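Local coordinates for dual specificity protein phosphatase 8 (Homo sapiens, PDB 4JMK), which probably dephosphorylates phosphotyrosine, phosphoserine and phosphothreonine residues of proteins, and thereby negatively regulates mitogen-activated protein kinases, at residues Q15-K21 with C39-F44; L64-D68 with Q134-Y138; A99-I103 with A114-V118. The protein carries 1 engineered substitution. One frame throughout, in Å; residues are numbered along the deposited sequence.

Interaction 1 (Q15-K21 with C39-F44)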
ATOM      1  N   GLN A  15       3.438   1.948  12.208  1.00 18.05           N
ATOM      2  CA  GLN A  15       2.839   1.194  13.306  1.00 17.44           C
ATOM      3  C   GLN A  15       2.306   2.136  14.388  1.00 21.45           C
ATOM      4  O   GLN A  15       1.198   1.948  14.895  1.00 20.64           O
ATOM      5  CB  GLN A  15       3.851   0.207  13.916  1.00 18.64           C
ATOM      6  CG  GLN A  15       3.331  -0.447  15.202  1.00 21.84           C
ATOM      7  CD  GLN A  15       4.260  -1.519  15.727  1.00 27.21           C
ATOM      8  OE1 GLN A  15       4.584  -2.474  15.022  1.00 33.09           O
ATOM      9  NE2 GLN A  15       4.703  -1.361  16.967  1.00 40.28           N
ATOM     10  N   LYS A  16       3.084   3.162  14.733  1.00 22.95           N
ATOM     11  CA  LYS A  16       2.628   4.129  15.730  1.00 26.36           C
ATOM     12  C   LYS A  16       1.345   4.842  15.314  1.00 24.63           C
ATOM     13  O   LYS A  16       0.497   5.097  16.160  1.00 18.10           O
ATOM     14  CB  LYS A  16       3.717   5.153  16.077  1.00 26.64           C
ATOM     15  CG  LYS A  16       4.924   4.551  16.790  1.00 44.67           C
ATOM     16  CD  LYS A  16       5.783   5.622  17.465  1.00 54.66           C
ATOM     17  CE  LYS A  16       7.173   5.082  17.815  1.00 60.20           C
ATOM     18  NZ  LYS A  16       7.968   6.039  18.645  1.00 61.32           N
ATOM     19  N   ASP A  17       1.212   5.182  14.030  1.00 20.73           N
ATOM     20  CA  ASP A  17      -0.038   5.751  13.516  1.00 23.97           C
ATOM     21  C   ASP A  17      -1.235   4.815  13.715  1.00 21.37           C
ATOM     22  O   ASP A  17      -2.259   5.212  14.287  1.00 19.60           O
ATOM     23  CB  ASP A  17       0.078   6.073  12.018  1.00 21.14           C
ATOM     24  CG  ASP A  17       1.033   7.209  11.730  1.00 24.78           C
ATOM     25  OD1 ASP A  17       1.189   8.088  12.602  1.00 25.83           O
ATOM     26  OD2 ASP A  17       1.618   7.228  10.622  1.00 25.37           O
ATOM     27  N   VAL A  18      -1.115   3.580  13.239  1.00 19.57           N
ATOM     28  CA  VAL A  18      -2.263   2.675  13.170  1.00 20.07           C
ATOM     29  C   VAL A  18      -2.730   2.230  14.563  1.00 23.05           C
ATOM     30  O   VAL A  18      -3.887   1.848  14.746  1.00 19.02           O
ATOM     31  CB  VAL A  18      -1.962   1.440  12.279  1.00 18.58           C
ATOM     32  CG1 VAL A  18      -1.101   0.424  13.032  1.00 20.10           C
ATOM     33  CG2 VAL A  18      -3.252   0.784  11.805  1.00 19.85           C
ATOM     34  N   LEU A  19      -1.836   2.312  15.547  1.00 20.57           N
ATOM     35  CA  LEU A  19      -2.168   1.907  16.919  1.00 21.84           C
ATOM     36  C   LEU A  19      -2.681   3.074  17.760  1.00 25.03           C
ATOM     37  O   LEU A  19      -3.117   2.891  18.905  1.00 28.35           O
ATOM     38  CB  LEU A  19      -0.958   1.256  17.599  1.00 22.79           C
ATOM     39  CG  LEU A  19      -0.486  -0.065  16.986  1.00 24.04           C
ATOM     40  CD1 LEU A  19       0.736  -0.604  17.731  1.00 20.20           C
ATOM     41  CD2 LEU A  19      -1.613  -1.087  16.994  1.00 25.98           C
ATOM     42  N   ASN A  20      -2.637   4.270  17.187  1.00 20.62           N
ATOM     43  CA  ASN A  20      -3.165   5.457  17.848  1.00 23.92           C
ATOM     44  C   ASN A  20      -4.675   5.529  17.642  1.00 24.84           C
ATOM     45  O   ASN A  20      -5.138   6.065  16.625  1.00 20.69           O
ATOM     46  CB  ASN A  20      -2.485   6.701  17.266  1.00 19.85           C
ATOM     47  CG  ASN A  20      -2.831   7.971  18.017  1.00 29.92           C
ATOM     48  OD1 ASN A  20      -3.970   8.176  18.439  1.00 26.89           O
ATOM     49  ND2 ASN A  20      -1.850   8.843  18.169  1.00 39.91           N
ATOM     50  N   LYS A  21      -5.445   4.998  18.595  1.00 24.76           N
ATOM     51  CA  LYS A  21      -6.898   4.886  18.407  1.00 25.82           C
ATOM     52  C   LYS A  21      -7.545   6.226  18.094  1.00 26.28           C
ATOM     53  O   LYS A  21      -8.388   6.323  17.199  1.00 30.28           O
ATOM     54  CB  LYS A  21      -7.578   4.259  19.629  1.00 32.82           C
ATOM     55  CG  LYS A  21      -9.076   4.031  19.429  1.00 32.99           C
ATOM     56  CD  LYS A  21      -9.679   3.212  20.562  1.00 35.34           C
ATOM     57  CE  LYS A  21     -10.042   4.080  21.756  1.00 34.67           C
ATOM     58  NZ  LYS A  21     -11.171   5.030  21.438  1.00 32.89           N
ATOM     59  N   CYS A  39       4.042  -6.433  13.212  1.00 26.48           N
ATOM     60  CA  CYS A  39       3.109  -5.409  13.677  1.00 19.37           C
ATOM     61  C   CYS A  39       1.753  -6.042  13.958  1.00 21.42           C
ATOM     62  O   CYS A  39       1.237  -6.815  13.148  1.00 27.16           O
ATOM     63  CB  CYS A  39       2.949  -4.279  12.655  1.00 24.49           C
ATOM     64  SG  CYS A  39       4.504  -3.550  12.036  1.00 32.98           S
ATOM     65  N   PRO A  40       1.168  -5.718  15.116  1.00 30.64           N
ATOM     66  CA  PRO A  40      -0.125  -6.292  15.506  1.00 28.09           C
ATOM     67  C   PRO A  40      -1.299  -5.589  14.825  1.00 24.90           C
ATOM     68  O   PRO A  40      -1.191  -4.403  14.471  1.00 24.49           O
ATOM     69  CB  PRO A  40      -0.175  -6.015  17.012  1.00 34.15           C
ATOM     70  CG  PRO A  40       0.600  -4.726  17.171  1.00 29.82           C
ATOM     71  CD  PRO A  40       1.710  -4.795  16.135  1.00 30.09           C
ATOM     72  N   LYS A  41      -2.405  -6.308  14.633  1.00 26.35           N
ATOM     73  CA  LYS A  41      -3.674  -5.666  14.287  1.00 27.67           C
ATOM     74  C   LYS A  41      -4.111  -4.870  15.506  1.00 24.73           C
ATOM     75  O   LYS A  41      -3.950  -5.347  16.633  1.00 25.36           O
ATOM     76  CB  LYS A  41      -4.756  -6.708  13.962  1.00 23.33           C
ATOM     77  CG  LYS A  41      -6.149  -6.100  13.715  1.00 29.49           C
ATOM     78  CD  LYS A  41      -7.202  -7.120  13.251  1.00 34.66           C
ATOM     79  CE  LYS A  41      -7.809  -7.893  14.413  1.00 30.71           C
ATOM     80  NZ  LYS A  41      -8.461  -6.966  15.388  1.00 25.05           N
ATOM     81  N   PRO A  42      -4.653  -3.658  15.294  1.00 22.80           N
ATOM     82  CA  PRO A  42      -5.165  -2.902  16.442  1.00 23.91           C
ATOM     83  C   PRO A  42      -6.428  -3.584  16.934  1.00 21.31           C
ATOM     84  O   PRO A  42      -7.194  -4.107  16.113  1.00 16.70           O
ATOM     85  CB  PRO A  42      -5.525  -1.536  15.838  1.00 23.95           C
ATOM     86  CG  PRO A  42      -4.865  -1.498  14.478  1.00 25.73           C
ATOM     87  CD  PRO A  42      -4.825  -2.922  14.028  1.00 23.70           C
ATOM     88  N   ASP A  43      -6.646  -3.591  18.241  1.00 23.01           N
ATOM     89  CA  ASP A  43      -7.794  -4.288  18.817  1.00 25.83           C
ATOM     90  C   ASP A  43      -9.108  -3.714  18.322  1.00 24.96           C
ATOM     91  O   ASP A  43     -10.125  -4.423  18.248  1.00 30.70           O
ATOM     92  CB  ASP A  43      -7.748  -4.203  20.343  1.00 34.57           C
ATOM     93  CG  ASP A  43      -6.784  -5.196  20.944  1.00 50.03           C
ATOM     94  OD1 ASP A  43      -6.988  -5.602  22.111  1.00 62.89           O
ATOM     95  OD2 ASP A  43      -5.823  -5.574  20.239  1.00 49.71           O
ATOM     96  N   PHE A  44      -9.081  -2.427  17.982  1.00 21.65           N
ATOM     97  CA  PHE A  44     -10.287  -1.697  17.600  1.00 16.57           C
ATOM     98  C   PHE A  44     -10.673  -1.833  16.126  1.00 19.82           C
ATOM     99  O   PHE A  44     -11.650  -1.216  15.678  1.00 23.16           O
ATOM    100  CB  PHE A  44     -10.170  -0.216  17.999  1.00 19.81           C
ATOM    101  CG  PHE A  44      -8.931   0.470  17.470  1.00 22.54           C
ATOM    102  CD1 PHE A  44      -8.907   1.004  16.183  1.00 18.45           C
ATOM    103  CD2 PHE A  44      -7.805   0.599  18.267  1.00 31.52           C
ATOM    104  CE1 PHE A  44      -7.774   1.649  15.694  1.00 20.58           C
ATOM    105  CE2 PHE A  44      -6.668   1.240  17.791  1.00 27.24           C
ATOM    106  CZ  PHE A  44      -6.654   1.767  16.507  1.00 26.30           C
TER

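Interaction 2 (L64-D68 with Q134-Y138)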
ATOM      1  N   LEU A  64       5.898  -9.232  -4.723  1.00 26.40           N
ATOM      2  CA  LEU A  64       5.191  -9.274  -6.020  1.00 26.01           C
ATOM      3  C   LEU A  64       3.778  -9.908  -6.112  1.00 20.96           C
ATOM      4  O   LEU A  64       2.837  -9.247  -6.612  1.00 28.51           O
ATOM      5  CB  LEU A  64       6.092  -9.854  -7.118  1.00 30.12           C
ATOM      6  CG  LEU A  64       6.596  -8.895  -8.188  1.00 32.55           C
ATOM      7  CD1 LEU A  64       7.535  -9.631  -9.139  1.00 39.66           C
ATOM      8  CD2 LEU A  64       5.427  -8.288  -8.948  1.00 22.25           C
ATOM      9  N   PRO A  65       3.610 -11.170  -5.638  1.00 30.05           N
ATOM     10  CA  PRO A  65       2.339 -11.889  -5.681  1.00 32.69           C
ATOM     11  C   PRO A  65       1.376 -11.441  -4.632  1.00 25.22           C
ATOM     12  O   PRO A  65       0.314 -12.040  -4.558  1.00 27.14           O
ATOM     13  CB  PRO A  65       2.734 -13.319  -5.328  1.00 38.00           C
ATOM     14  CG  PRO A  65       3.855 -13.125  -4.426  1.00 35.54           C
ATOM     15  CD  PRO A  65       4.636 -12.047  -5.099  1.00 32.89           C
ATOM     16  N   TRP A  66       1.728 -10.459  -3.808  1.00 18.19           N
ATOM     17  CA  TRP A  66       0.771  -9.905  -2.850  1.00 18.70           C
ATOM     18  C   TRP A  66       0.161  -8.631  -3.385  1.00 19.03           C
ATOM     19  O   TRP A  66      -0.793  -8.123  -2.811  1.00 16.62           O
ATOM     20  CB  TRP A  66       1.467  -9.589  -1.524  1.00 18.51           C
ATOM     21  CG  TRP A  66       1.843 -10.806  -0.746  1.00 20.02           C
ATOM     22  CD1 TRP A  66       3.098 -11.318  -0.566  1.00 28.26           C
ATOM     23  CD2 TRP A  66       0.952 -11.660  -0.018  1.00 28.43           C
ATOM     24  NE1 TRP A  66       3.039 -12.448   0.221  1.00 28.37           N
ATOM     25  CE2 TRP A  66       1.733 -12.680   0.569  1.00 32.99           C
ATOM     26  CE3 TRP A  66      -0.431 -11.667   0.189  1.00 30.32           C
ATOM     27  CZ2 TRP A  66       1.172 -13.691   1.359  1.00 39.56           C
ATOM     28  CZ3 TRP A  66      -0.984 -12.672   0.966  1.00 30.03           C
ATOM     29  CH2 TRP A  66      -0.183 -13.669   1.542  1.00 28.28           C
ATOM     30  N   LEU A  67       0.713  -8.107  -4.475  1.00 17.03           N
ATOM     31  CA  LEU A  67       0.298  -6.789  -4.961  1.00 18.55           C
ATOM     32  C   LEU A  67      -1.138  -6.771  -5.479  1.00 19.67           C
ATOM     33  O   LEU A  67      -1.917  -5.900  -5.113  1.00 19.80           O
ATOM     34  CB  LEU A  67       1.276  -6.258  -6.024  1.00 23.24           C
ATOM     35  CG  LEU A  67       2.666  -5.910  -5.476  1.00 21.98           C
ATOM     36  CD1 LEU A  67       3.620  -5.437  -6.592  1.00 18.04           C
ATOM     37  CD2 LEU A  67       2.547  -4.858  -4.373  1.00 24.03           C
ATOM     38  N   ASP A  68      -1.508  -7.739  -6.306  1.00 23.55           N
ATOM     39  CA  ASP A  68      -2.870  -7.751  -6.827  1.00 23.68           C
ATOM     40  C   ASP A  68      -3.934  -7.898  -5.723  1.00 24.40           C
ATOM     41  O   ASP A  68      -4.976  -7.243  -5.780  1.00 21.80           O
ATOM     42  CB  ASP A  68      -3.032  -8.820  -7.913  1.00 29.34           C
ATOM     43  CG  ASP A  68      -2.507  -8.360  -9.275  1.00 38.84           C
ATOM     44  OD1 ASP A  68      -2.510  -7.133  -9.562  1.00 38.28           O
ATOM     45  OD2 ASP A  68      -2.109  -9.235 -10.066  1.00 45.52           O
ATOM     46  N   GLN A 134      10.864  -4.824  -7.763  1.00 19.00           N
ATOM     47  CA  GLN A 134       9.631  -5.593  -7.921  1.00 16.92           C
ATOM     48  C   GLN A 134       8.508  -4.735  -8.502  1.00 16.72           C
ATOM     49  O   GLN A 134       7.678  -5.234  -9.258  1.00 16.26           O
ATOM     50  CB  GLN A 134       9.244  -6.278  -6.602  1.00 15.03           C
ATOM     51  CG  GLN A 134      10.235  -7.379  -6.209  1.00 21.80           C
ATOM     52  CD  GLN A 134       9.989  -7.965  -4.827  1.00 24.61           C
ATOM     53  OE1 GLN A 134       8.854  -8.279  -4.461  1.00 30.83           O
ATOM     54  NE2 GLN A 134      11.062  -8.128  -4.053  1.00 27.25           N
ATOM     55  N   LEU A 135       8.495  -3.436  -8.193  1.00 16.07           N
ATOM     56  CA  LEU A 135       7.599  -2.502  -8.892  1.00 15.47           C
ATOM     57  C   LEU A 135       7.835  -2.459 -10.399  1.00 18.37           C
ATOM     58  O   LEU A 135       6.880  -2.441 -11.187  1.00 18.59           O
ATOM     59  CB  LEU A 135       7.762  -1.078  -8.349  1.00 20.27           C
ATOM     60  CG  LEU A 135       7.259  -0.746  -6.962  1.00 29.54           C
ATOM     61  CD1 LEU A 135       7.511   0.731  -6.693  1.00 31.01           C
ATOM     62  CD2 LEU A 135       5.775  -1.074  -6.877  1.00 36.26           C
ATOM     63  N   LEU A 136       9.096  -2.394 -10.812  1.00 15.75           N
ATOM     64  CA  LEU A 136       9.412  -2.462 -12.239  1.00 18.81           C
ATOM     65  C   LEU A 136       8.849  -3.728 -12.873  1.00 17.96           C
ATOM     66  O   LEU A 136       8.275  -3.670 -13.966  1.00 21.59           O
ATOM     67  CB  LEU A 136      10.924  -2.419 -12.494  1.00 20.52           C
ATOM     68  CG  LEU A 136      11.588  -1.087 -12.818  1.00 31.12           C
ATOM     69  CD1 LEU A 136      12.903  -1.281 -13.590  1.00 18.31           C
ATOM     70  CD2 LEU A 136      10.653  -0.197 -13.584  1.00 30.93           C
ATOM     71  N   GLU A 137       9.041  -4.871 -12.215  1.00 18.06           N
ATOM     72  CA  GLU A 137       8.574  -6.152 -12.766  1.00 18.88           C
ATOM     73  C   GLU A 137       7.058  -6.203 -12.779  1.00 21.24           C
ATOM     74  O   GLU A 137       6.463  -6.782 -13.684  1.00 18.93           O
ATOM     75  CB  GLU A 137       9.107  -7.346 -11.965  1.00 22.50           C
ATOM     76  CG  GLU A 137      10.307  -8.052 -12.579  1.00 43.47           C
ATOM     77  CD  GLU A 137      10.109  -8.395 -14.037  1.00 42.29           C
ATOM     78  OE1 GLU A 137      10.654  -7.670 -14.882  1.00 45.71           O
ATOM     79  OE2 GLU A 137       9.414  -9.386 -14.349  1.00 45.54           O
ATOM     80  N   TYR A 138       6.439  -5.601 -11.769  1.00 17.23           N
ATOM     81  CA  TYR A 138       4.981  -5.548 -11.706  1.00 19.08           C
ATOM     82  C   TYR A 138       4.453  -4.737 -12.883  1.00 20.99           C
ATOM     83  O   TYR A 138       3.503  -5.148 -13.561  1.00 20.53           O
ATOM     84  CB  TYR A 138       4.535  -4.952 -10.366  1.00 16.14           C
ATOM     85  CG  TYR A 138       3.030  -4.929 -10.155  1.00 21.61           C
ATOM     86  CD1 TYR A 138       2.291  -6.107 -10.173  1.00 24.55           C
ATOM     87  CD2 TYR A 138       2.355  -3.729  -9.922  1.00 18.77           C
ATOM     88  CE1 TYR A 138       0.908  -6.091  -9.978  1.00 22.78           C
ATOM     89  CE2 TYR A 138       0.972  -3.703  -9.727  1.00 20.60           C
ATOM     90  CZ  TYR A 138       0.265  -4.891  -9.757  1.00 25.92           C
ATOM     91  OH  TYR A 138      -1.100  -4.890  -9.556  1.00 24.60           O
TER

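Interaction 3 (A99-I103 with A114-V118)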
ATOM      1  N   ALA A  99       1.458   1.175  -1.767  1.00 15.96           N
ATOM      2  CA  ALA A  99       0.774   2.398  -2.195  1.00 14.99           C
ATOM      3  C   ALA A  99       1.183   2.799  -3.605  1.00 11.76           C
ATOM      4  O   ALA A  99       0.334   3.213  -4.415  1.00 12.24           O
ATOM      5  CB  ALA A  99       1.062   3.535  -1.226  1.00 14.26           C
ATOM      6  N   ILE A 100       2.477   2.692  -3.897  1.00 14.47           N
ATOM      7  CA  ILE A 100       2.977   3.046  -5.237  1.00 14.19           C
ATOM      8  C   ILE A 100       2.372   2.126  -6.283  1.00 14.60           C
ATOM      9  O   ILE A 100       1.900   2.596  -7.315  1.00 13.55           O
ATOM     10  CB  ILE A 100       4.528   3.021  -5.317  1.00 15.29           C
ATOM     11  CG1 ILE A 100       5.097   4.108  -4.401  1.00 13.06           C
ATOM     12  CG2 ILE A 100       5.001   3.270  -6.756  1.00 12.71           C
ATOM     13  CD1 ILE A 100       6.574   3.937  -4.046  1.00 12.23           C
ATOM     14  N   ALA A 101       2.377   0.821  -6.024  1.00 19.00           N
ATOM     15  CA  ALA A 101       1.768  -0.127  -6.963  1.00 17.94           C
ATOM     16  C   ALA A 101       0.279   0.166  -7.187  1.00 17.53           C
ATOM     17  O   ALA A 101      -0.231   0.024  -8.302  1.00 14.91           O
ATOM     18  CB  ALA A 101       1.970  -1.565  -6.478  1.00 17.86           C
ATOM     19  N   TYR A 102      -0.429   0.557  -6.131  1.00 14.31           N
ATOM     20  CA  TYR A 102      -1.850   0.844  -6.272  1.00 12.78           C
ATOM     21  C   TYR A 102      -2.087   1.993  -7.250  1.00 15.97           C
ATOM     22  O   TYR A 102      -3.004   1.949  -8.079  1.00 13.76           O
ATOM     23  CB  TYR A 102      -2.484   1.176  -4.914  1.00 14.47           C
ATOM     24  CG  TYR A 102      -3.952   1.495  -5.055  1.00 18.96           C
ATOM     25  CD1 TYR A 102      -4.899   0.478  -5.119  1.00 13.61           C
ATOM     26  CD2 TYR A 102      -4.392   2.809  -5.156  1.00 15.70           C
ATOM     27  CE1 TYR A 102      -6.256   0.773  -5.277  1.00 12.86           C
ATOM     28  CE2 TYR A 102      -5.741   3.109  -5.309  1.00 14.42           C
ATOM     29  CZ  TYR A 102      -6.658   2.084  -5.366  1.00 16.85           C
ATOM     30  OH  TYR A 102      -7.992   2.378  -5.520  1.00 15.05           O
ATOM     31  N   ILE A 103      -1.266   3.030  -7.145  1.00 14.33           N
ATOM     32  CA  ILE A 103      -1.404   4.180  -8.028  1.00 14.50           C
ATOM     33  C   ILE A 103      -1.038   3.803  -9.447  1.00 13.74           C
ATOM     34  O   ILE A 103      -1.707   4.215 -10.401  1.00 16.65           O
ATOM     35  CB  ILE A 103      -0.561   5.357  -7.521  1.00 15.81           C
ATOM     36  CG1 ILE A 103      -1.180   5.875  -6.224  1.00 24.11           C
ATOM     37  CG2 ILE A 103      -0.506   6.484  -8.527  1.00 18.69           C
ATOM     38  CD1 ILE A 103      -0.271   6.754  -5.473  1.00 29.48           C
ATOM     39  N   ALA A 114       4.508   7.093 -10.420  1.00 14.34           N
ATOM     40  CA  ALA A 114       3.802   6.672  -9.208  1.00 14.05           C
ATOM     41  C   ALA A 114       4.691   6.796  -7.973  1.00 16.55           C
ATOM     42  O   ALA A 114       4.223   7.201  -6.903  1.00 16.26           O
ATOM     43  CB  ALA A 114       3.286   5.258  -9.356  1.00 16.70           C
ATOM     44  N   TYR A 115       5.971   6.454  -8.123  1.00 15.48           N
ATOM     45  CA  TYR A 115       6.949   6.626  -7.039  1.00 16.55           C
ATOM     46  C   TYR A 115       7.012   8.101  -6.653  1.00 14.31           C
ATOM     47  O   TYR A 115       6.950   8.453  -5.469  1.00 16.01           O
ATOM     48  CB  TYR A 115       8.315   6.111  -7.517  1.00 16.84           C
ATOM     49  CG  TYR A 115       9.479   6.155  -6.543  1.00 14.76           C
ATOM     50  CD1 TYR A 115       9.297   6.386  -5.185  1.00 15.61           C
ATOM     51  CD2 TYR A 115      10.785   5.973  -7.009  1.00 16.76           C
ATOM     52  CE1 TYR A 115      10.392   6.419  -4.312  1.00 14.60           C
ATOM     53  CE2 TYR A 115      11.875   6.012  -6.150  1.00 19.19           C
ATOM     54  CZ  TYR A 115      11.669   6.231  -4.807  1.00 21.92           C
ATOM     55  OH  TYR A 115      12.758   6.266  -3.957  1.00 20.57           O
ATOM     56  N   ARG A 116       7.120   8.971  -7.654  1.00 16.95           N
ATOM     57  CA  ARG A 116       7.193  10.406  -7.391  1.00 16.22           C
ATOM     58  C   ARG A 116       5.893  10.928  -6.751  1.00 15.44           C
ATOM     59  O   ARG A 116       5.932  11.804  -5.878  1.00 20.11           O
ATOM     60  CB  ARG A 116       7.503  11.157  -8.696  1.00 19.74           C
ATOM     61  CG  ARG A 116       7.835  12.634  -8.540  1.00 31.18           C
ATOM     62  CD  ARG A 116       8.077  13.261  -9.913  1.00 45.85           C
ATOM     63  NE  ARG A 116       6.939  13.026 -10.801  1.00 58.32           N
ATOM     64  CZ  ARG A 116       6.932  13.267 -12.108  1.00 62.13           C
ATOM     65  NH1 ARG A 116       8.011  13.757 -12.704  1.00 66.54           N
ATOM     66  NH2 ARG A 116       5.840  13.015 -12.820  1.00 60.02           N
ATOM     67  N   PHE A 117       4.746  10.394  -7.179  1.00 18.48           N
ATOM     68  CA  PHE A 117       3.450  10.806  -6.621  1.00 17.22           C
ATOM     69  C   PHE A 117       3.398  10.547  -5.109  1.00 22.67           C
ATOM     70  O   PHE A 117       2.978  11.412  -4.321  1.00 17.75           O
ATOM     71  CB  PHE A 117       2.302  10.074  -7.331  1.00 16.12           C
ATOM     72  CG  PHE A 117       0.918  10.522  -6.906  1.00 19.03           C
ATOM     73  CD1 PHE A 117       0.173  11.382  -7.710  1.00 23.04           C
ATOM     74  CD2 PHE A 117       0.353  10.063  -5.729  1.00 19.61           C
ATOM     75  CE1 PHE A 117      -1.106  11.779  -7.332  1.00 23.46           C
ATOM     76  CE2 PHE A 117      -0.929  10.451  -5.338  1.00 18.69           C
ATOM     77  CZ  PHE A 117      -1.656  11.313  -6.129  1.00 18.02           C
ATOM     78  N   VAL A 118       3.823   9.357  -4.698  1.00 16.20           N
ATOM     79  CA  VAL A 118       3.778   9.020  -3.284  1.00 16.19           C
ATOM     80  C   VAL A 118       4.870   9.759  -2.532  1.00 19.17           C
ATOM     81  O   VAL A 118       4.650  10.268  -1.425  1.00 16.98           O
ATOM     82  CB  VAL A 118       3.905   7.516  -3.072  1.00 18.61           C
ATOM     83  CG1 VAL A 118       3.894   7.181  -1.564  1.00 14.48           C
ATOM     84  CG2 VAL A 118       2.752   6.816  -3.792  1.00 15.21           C
TER

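Interaction 1 (Q15-K21 with C39-F44)
C39 meets Q15 at the start of the contact, its SG lying 3.2 Å from OE1 of the Q15 amide. Q15 spans the gap because its CG stands anti to the backbone N (chi1 171°) and the chain stays extended beyond it. The backbone of C39 is pinned from outside the contact: its O accepts hydrogen bonds from R52 and N34, and its N pairs with S36. P40 follows, with its CD beside the same amide and its CG 4.2 Å from L19 CD1, the two side chains crossing at about a right angle.

In the catalytic domain of this dual specificity phosphatase, residues 39-44 belong to the loop between strands 29-34 and 50-52, whose C39 comes close to the phosphate-binding loop. The side chain of C39 is about 5 Å from that of S88, the engineered residue at the predicted phosphocysteine position.

Further along, P42 turns its ring toward V18 and L19, where its CG lies 3.9 Å from V18 CG2 while CB approaches L19 CD2. The ring of F44 is sandwiched between P42 CB on one face and K21 CG on the other, the latter making a CH-pi contact 4.0 Å from the F44 ring centroid, 17° off its normal. F44 CZ comes 3.3 Å from V18 O, a buried carbonyl oxygen without a hydrogen-bond partner in the model.

Interaction 2 (L64-D68 with Q134-Y138)
Y138 and D68 make the shorter of the two hydrogen bonds between the segments: Y138 OH donates to D68 OD1 at 2.6 Å. The hydroxyl reaches that oxygen on its syn side but 35° out of the carboxylate plane, while D68 OD1 itself lies at the edge of the ring, in the ring plane. Over one face of the same ring sits L67, whose CD1 makes a CH-pi contact 3.9 Å from the Y138 ring centroid. The phenol is thus gripped at its hydroxyl and covered on a face by residues one position apart in the chain. Because CG of Y138 is anti to the backbone N (chi1 -176°), the ring leaves its helix toward these partners.

L64 fills the other end of the contact. Its CD2 packs 3.7 Å from Y138 CB, its CD1 rests 4.0 Å from E137 CB, and its CG lies beside Q134 CB. The backbone N of L64 makes a weak hydrogen bond to Q134 OE1 (3.1 Å, N-H...O angle 132°).

The second shell fixes these groups. Q134 OE1 also accepts from L63 N, and NE2 of the same amide donates to N130 OD1 and E61 O, which holds the amide in a definite rotation. On the Y138 side, K105 of helix 94-107 touches both D68 and Y138. The contact ties helix 67-79 and the turn leading into it to the long helix 129-148, two members of the helical layer that packs beside the mixed sheet in the protein-tyrosine phosphatase fold.

Interaction 3 (A99-I103 with A114-V118)
The backbone hydrogen bond from V118 N to A114 O (3.1 Å) spans one turn of helix 111-121 and joins two residues that both press on I100 of the neighbouring helix. I100 reaches them with different branches. Its CG2 packs 3.7 Å from A114 CB, its CG1 lies 3.6 Å from V118 CG2, and its CD1 ends 3.8 Å from Y115 CD1, with the two side chains running alongside each other in the same direction. This spread follows from chi1 of -65°, which places CG1 beside the backbone N and CG2 beside the carbonyl carbon.

One turn on, I103 shares V118 and A114 with I100 and adds F117. Its CD1 meets V118 CG2 at 3.5 Å, tighter than an ordinary van der Waals contact, and approaches F117 CD2 at 3.4 Å, crossing that side chain at about a right angle. A114 CB touches the CG2 atoms of both isoleucines. The small size of this residue allows a close backbone approach, with I100 CA 5.4 Å from A114 CA. The short segment axes pass 8.7 Å apart at 123°.

Replacing I100 by an alanine would probably open a gap between V118 and Y115 and leave the Y115 ring less firmly held on this side. Beyond the pair, L135 of helix 129-148 backs I100, and I6 of strand 4-7 touches both I103 and F117. Helix 94-107 follows the phosphate-binding loop, whose predicted nucleophile position holds the engineered S88. No hydrogen bond crosses the interface, so cohesion between these two segments rests on close fit and exclusion of water, and depends on side-chain shape more than on directed bonds.

How the interactions relate
Interactions 2 and 3 are neighbours among the helices and share a core: L135 CD1 touches I100 CG2 at 3.6 Å, and A101 is met by L67, L135 and Y138. Helix 94-107, one partner of interaction 3, thus also packs against both segments of interaction 2. Interaction 3 is the buried one and wholly apolar across its segments; interaction 2, partly buried, adds a tyrosine-carboxylate bond and a weak hydrogen bond from a backbone N to a glutamine side chain. Interaction 1, also partly buried, lies across the chain's centre from both: loop prolines and an aromatic ring pack on helix 15-18 and the residues after it, with only the C39 end near the predicted catalytic position.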